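Local coordinates for protein transmembrane oligosaccharyl transferase (Archaeoglobus fulgidus, PDB 3WAJ) that is an integral membrane oligosaccharyl transferase of the STT3/AglB family, with a multi-helix transmembrane region of GT-C type that holds a zinc ion, at residues H162-E166 and Y211-W215. Residues are numbered along the deposited sequence; the frame is centred on the assembly and turned at random.
Sequences HHIWE and YVLSW. With ZN (zinc ion), chain B; SO4 (sulfate ion), chain C.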
# COMPACT_ATOMS: atom_id res chain seq x y z
N HIS A 162 5.85 3.35 -8.46
CA HIS A 162 6.47 4.56 -8.97
C HIS A 162 7.47 5.21 -8.01
O HIS A 162 8.08 6.23 -8.34
CB HIS A 162 5.38 5.57 -9.38
CG HIS A 162 4.45 5.94 -8.27
ND1 HIS A 162 3.08 5.80 -8.37
CD2 HIS A 162 4.69 6.46 -7.04
CE1 HIS A 162 2.51 6.21 -7.24
NE2 HIS A 162 3.47 6.61 -6.42
N HIS A 163 7.66 4.64 -6.82
CA HIS A 163 8.51 5.29 -5.81
C HIS A 163 9.99 5.33 -6.24
O HIS A 163 10.70 6.28 -5.94
CB HIS A 163 8.34 4.68 -4.40
CG HIS A 163 6.92 4.57 -3.95
ND1 HIS A 163 6.16 5.69 -3.63
CD2 HIS A 163 6.10 3.51 -3.77
CE1 HIS A 163 4.94 5.30 -3.29
NE2 HIS A 163 4.89 3.98 -3.35
N ILE A 164 10.46 4.29 -6.92
CA ILE A 164 11.82 4.34 -7.43
C ILE A 164 11.94 5.47 -8.44
O ILE A 164 12.96 6.16 -8.48
CB ILE A 164 12.33 2.98 -8.02
CG1 ILE A 164 13.76 3.13 -8.55
CG2 ILE A 164 11.41 2.47 -9.12
CD1 ILE A 164 14.80 3.40 -7.47
N TRP A 165 10.88 5.71 -9.20
CA TRP A 165 10.93 6.71 -10.26
C TRP A 165 10.78 8.14 -9.76
O TRP A 165 11.26 9.08 -10.40
CB TRP A 165 9.91 6.40 -11.35
CG TRP A 165 10.19 5.05 -11.96
CD1 TRP A 165 9.47 3.90 -11.78
CD2 TRP A 165 11.27 4.72 -12.84
NE1 TRP A 165 10.04 2.88 -12.50
CE2 TRP A 165 11.14 3.35 -13.16
CE3 TRP A 165 12.32 5.45 -13.39
CZ2 TRP A 165 12.04 2.69 -14.02
CZ3 TRP A 165 13.22 4.80 -14.23
CH2 TRP A 165 13.07 3.43 -14.54
N GLU A 166 10.11 8.30 -8.62
CA GLU A 166 10.13 9.58 -7.93
C GLU A 166 11.58 9.90 -7.62
O GLU A 166 12.06 10.98 -7.93
CB GLU A 166 9.35 9.50 -6.63
CG GLU A 166 7.86 9.41 -6.77
CD GLU A 166 7.19 9.27 -5.43
OE1 GLU A 166 6.59 8.20 -5.18
OE2 GLU A 166 7.29 10.21 -4.62
N TYR A 211 9.27 13.53 -13.87
CA TYR A 211 9.01 13.46 -12.43
C TYR A 211 7.51 13.61 -12.11
O TYR A 211 6.91 12.74 -11.47
CB TYR A 211 9.88 14.48 -11.68
CG TYR A 211 9.73 14.45 -10.18
CD1 TYR A 211 9.63 13.25 -9.50
CD2 TYR A 211 9.71 15.62 -9.44
CE1 TYR A 211 9.49 13.22 -8.12
CE2 TYR A 211 9.57 15.60 -8.06
CZ TYR A 211 9.46 14.39 -7.41
OH TYR A 211 9.32 14.36 -6.04
N VAL A 212 6.90 14.70 -12.57
CA VAL A 212 5.46 14.90 -12.35
C VAL A 212 4.64 13.81 -13.04
O VAL A 212 3.58 13.42 -12.56
CB VAL A 212 4.99 16.30 -12.84
CG1 VAL A 212 3.55 16.58 -12.41
CG2 VAL A 212 5.91 17.41 -12.33
N LEU A 213 5.13 13.29 -14.16
CA LEU A 213 4.39 12.25 -14.88
C LEU A 213 4.52 10.89 -14.18
O LEU A 213 3.76 9.96 -14.46
CB LEU A 213 4.79 12.19 -16.36
CG LEU A 213 4.43 13.39 -17.23
CD1 LEU A 213 4.66 13.13 -18.73
CD2 LEU A 213 2.99 13.81 -16.98
N SER A 214 5.49 10.77 -13.26
CA SER A 214 5.63 9.56 -12.45
C SER A 214 4.79 9.66 -11.20
O SER A 214 4.31 8.66 -10.66
CB SER A 214 7.08 9.32 -12.05
OG SER A 214 7.90 9.16 -13.18
N TRP A 215 4.62 10.89 -10.73
CA TRP A 215 3.96 11.16 -9.47
C TRP A 215 3.37 12.58 -9.50
O TRP A 215 4.12 13.56 -9.62
CB TRP A 215 4.99 11.04 -8.35
CG TRP A 215 4.42 11.05 -6.97
CD1 TRP A 215 3.43 10.25 -6.49
CD2 TRP A 215 4.85 11.88 -5.88
NE1 TRP A 215 3.20 10.54 -5.17
CE2 TRP A 215 4.06 11.54 -4.76
CE3 TRP A 215 5.82 12.88 -5.74
CZ2 TRP A 215 4.21 12.16 -3.51
CZ3 TRP A 215 5.98 13.51 -4.49
CH2 TRP A 215 5.17 13.14 -3.40
ZN ZN B . 3.18 2.66 -3.47
S SO4 C . 1.17 7.25 -3.66
O1 SO4 C . 0.58 6.10 -4.35
O2 SO4 C . 0.13 8.28 -3.52
O3 SO4 C . 1.65 6.82 -2.34
O4 SO4 C . 2.30 7.82 -4.40
O HOH W 1 2.06 4.07 -1.71
O HOH W 2 2.20 3.60 -5.29
O HOH W 3 2.59 1.05 -2.15
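The Glu166 carboxylate overlaps one face of the Trp215 indole, its plane tilted 20° from that of the rings. OE2 sits over the middle of the indole, 3.2 Å from Trp215 CD2, while CG of the extended Glu166 chain rests on Trp215 CB. Trp215, just past the end of helix 199-214, points its CB toward 162-166, and CG anti to the backbone N (chi1 -170°) sets the indole against the carboxylate. The His162 ring meets the five-membered ring of Trp215 obliquely, planes at 38°, and His162 CB lies against Ser214 O. Ser214 OG, bonded to Leu210 O, lies beside Trp165 CB. One turn back, CE1 of Tyr211 approaches Glu166 O at 3.4 Å. His162 NE2 donates to sulfate O4 at 2.6 Å, and Trp215 NE1 adds a weak bond at 3.0 Å. Arg426, His81 and two zinc-bound waters also bind this sulfate, probably from the crystallisation liquor. His163 NE2 coordinates the zinc at 2.2 Å, in the site shared with Asp47 and Asp161, while its ND1 donates to Glu166 OE1 at 3.0 Å, OE1 lying well out of the imidazole plane. Tyr429 OH bonds to Glu166 OE2. These bonds keep the carboxylate on the indole, a van der Waals contact; Glu166, in the second shell, probably helps to set the rotation of a zinc ligand and may polarise its imidazole.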